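Long-range contact in uncharacterized protein AsqI (Emericella nidulans, PDB 5YY3), which catalyses, as a zinc-dependent cyclopenase, the conversion of 4'-methoxycyclopenin into 4'-methoxyviridicatin during aspoquinolone biosynthesis: residues L462-Y467 with L561-G566. Sequence-based numbering, arbitrary orientation.
Sequences LGHEPY and LMLPVG
L563 sets its branched end against H464 and Y467 where a strand of the hemocyanin-type, Ig-like beta domain meets the long loop leading into strand 571-580. Methyl CD1 rests obliquely on the phenol of Y467, 3.5 Å from CE2, while CD2 mainly serves H464, 3.8 Å from its CB, and also touches the tyrosine. Leucine and tyrosine run alongside each other in opposing directions, with the histidine nearly perpendicular to the leucine; a forked aliphatic side chain can serve both rings at once.

The imidazole is held from its own segment, by the next residue. With chi1 at 66° it is turned back over its own backbone, and ND1 donates to O of E465 at 2.7 Å. The bond is nearly straight, 166° at the hydrogen, and the oxygen lies close to the ring plane, although the donor stands above the carbonyl plane. On the far side of the ring, NE2 is hydrogen-bonded to Q559, just ahead of the loop segment. Histidine suits the place because both ring nitrogens form hydrogen bonds while CB and CG take the leucine methyl.

At the other end, L462 touches E228 of helix 210-231, and its fork reaches two apolar partners on the loop: CD1 meets CG2 of V565 at 3.8 Å, and CD2 meets CD2 of L561 at the same distance. OE1 of E228 also accepts a hydrogen bond from the backbone N of V565, tying the loop to that helix, and L561 lies about 10 Å, side chain to side chain, from the zinc ligand H186. The flexible chain of M562, bent at chi2 and chi3, crosses Y467 and brings methyl CE to 3.2 Å from the phenol OH.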
loop_
_atom_site.group_PDB
_atom_site.type_symbol
_atom_site.label_atom_id
_atom_site.label_comp_id
_atom_site.label_asym_id
_atom_site.label_seq_id
_atom_site.Cartn_x
_atom_site.Cartn_y
_atom_site.Cartn_z
ATOM N N LEU A 462 -2.224 22.967 0.876
ATOM C CA LEU A 462 -1.618 23.057 -0.449
ATOM C C LEU A 462 -1.293 24.515 -0.770
ATOM O O LEU A 462 -1.932 25.442 -0.267
ATOM C CB LEU A 462 -2.538 22.467 -1.513
ATOM C CG LEU A 462 -1.996 22.491 -2.953
ATOM C CD1 LEU A 462 -0.723 21.664 -3.067
ATOM C CD2 LEU A 462 -3.031 22.010 -3.966
ATOM N N GLY A 463 -0.280 24.714 -1.596
ATOM C CA GLY A 463 0.074 26.026 -2.094
ATOM C C GLY A 463 0.922 25.825 -3.331
ATOM O O GLY A 463 1.295 24.694 -3.670
ATOM N N HIS A 464 1.233 26.910 -4.025
ATOM C CA HIS A 464 2.121 26.780 -5.165
ATOM C C HIS A 464 3.041 27.988 -5.269
ATOM O O HIS A 464 2.685 29.089 -4.836
ATOM C CB HIS A 464 1.313 26.612 -6.451
ATOM C CG HIS A 464 0.507 27.820 -6.806
ATOM N ND1 HIS A 464 1.042 28.897 -7.478
ATOM C CD2 HIS A 464 -0.789 28.134 -6.563
ATOM C CE1 HIS A 464 0.108 29.818 -7.643
ATOM N NE2 HIS A 464 -1.014 29.377 -7.102
ATOM N N GLU A 465 4.224 27.779 -5.840
ATOM C CA GLU A 465 5.108 28.897 -6.138
ATOM C C GLU A 465 4.406 29.780 -7.150
ATOM O O GLU A 465 3.622 29.279 -7.961
ATOM C CB GLU A 465 6.467 28.429 -6.682
ATOM C CG GLU A 465 7.274 27.563 -5.731
ATOM C CD GLU A 465 7.520 28.223 -4.387
ATOM O OE1 GLU A 465 7.487 29.477 -4.314
ATOM O OE2 GLU A 465 7.740 27.475 -3.401
ATOM N N PRO A 466 4.681 31.094 -7.103
ATOM C CA PRO A 466 4.064 32.050 -8.025
ATOM C C PRO A 466 4.292 31.663 -9.483
ATOM O O PRO A 466 5.416 31.329 -9.868
ATOM C CB PRO A 466 4.767 33.367 -7.689
ATOM C CG PRO A 466 5.156 33.201 -6.250
ATOM C CD PRO A 466 5.539 31.762 -6.109
ATOM N N TYR A 467 3.223 31.678 -10.276
ATOM C CA TYR A 467 3.342 31.365 -11.689
ATOM C C TYR A 467 2.741 32.478 -12.545
ATOM O O TYR A 467 2.087 33.399 -12.058
ATOM C CB TYR A 467 2.685 30.013 -12.025
ATOM C CG TYR A 467 1.170 30.006 -12.016
ATOM C CD1 TYR A 467 0.447 30.397 -13.140
ATOM C CD2 TYR A 467 0.456 29.585 -10.891
ATOM C CE1 TYR A 467 -0.943 30.405 -13.142
ATOM C CE2 TYR A 467 -0.947 29.568 -10.885
ATOM C CZ TYR A 467 -1.637 29.984 -12.017
ATOM O OH TYR A 467 -3.024 29.991 -12.037
ATOM N N LEU A 561 -5.094 26.702 -4.428
ATOM C CA LEU A 561 -5.543 25.479 -5.095
ATOM C C LEU A 561 -5.616 25.641 -6.600
ATOM O O LEU A 561 -6.164 24.776 -7.280
ATOM C CB LEU A 561 -6.931 25.040 -4.584
ATOM C CG LEU A 561 -7.079 24.820 -3.089
ATOM C CD1 LEU A 561 -8.474 24.303 -2.770
ATOM C CD2 LEU A 561 -6.009 23.854 -2.590
ATOM N N MET A 562 -5.091 26.746 -7.126
ATOM C CA MET A 562 -5.229 27.027 -8.556
ATOM C C MET A 562 -4.564 25.952 -9.379
ATOM O O MET A 562 -5.064 25.555 -10.429
ATOM C CB MET A 562 -4.648 28.396 -8.904
ATOM C CG MET A 562 -5.603 29.548 -8.602
ATOM S SD MET A 562 -6.993 29.572 -9.746
ATOM C CE MET A 562 -6.148 30.026 -11.265
ATOM N N LEU A 563 -3.431 25.465 -8.889
ATOM C CA LEU A 563 -2.713 24.399 -9.576
ATOM C C LEU A 563 -3.065 23.039 -8.992
ATOM O O LEU A 563 -3.065 22.879 -7.775
ATOM C CB LEU A 563 -1.205 24.637 -9.482
ATOM C CG LEU A 563 -0.374 25.161 -10.648
ATOM C CD1 LEU A 563 -1.115 26.164 -11.472
ATOM C CD2 LEU A 563 0.922 25.743 -10.119
ATOM N N PRO A 564 -3.365 22.056 -9.855
ATOM C CA PRO A 564 -3.367 20.677 -9.365
ATOM C C PRO A 564 -2.037 20.379 -8.686
ATOM O O PRO A 564 -1.039 20.930 -9.115
ATOM C CB PRO A 564 -3.547 19.855 -10.636
ATOM C CG PRO A 564 -4.342 20.769 -11.542
ATOM C CD PRO A 564 -3.806 22.148 -11.256
ATOM N N VAL A 565 -2.034 19.555 -7.644
ATOM C CA VAL A 565 -0.844 19.328 -6.828
ATOM C C VAL A 565 0.342 18.751 -7.649
ATOM O O VAL A 565 1.504 19.043 -7.355
ATOM C CB VAL A 565 -1.185 18.403 -5.618
ATOM C CG1 VAL A 565 -1.622 17.020 -6.076
ATOM C CG2 VAL A 565 -0.022 18.306 -4.624
ATOM N N GLY A 566 0.049 17.963 -8.684
ATOM C CA GLY A 566 1.090 17.396 -9.520
ATOM C C GLY A 566 1.755 16.171 -8.920
ATOM O O GLY A 566 1.260 15.589 -7.950
#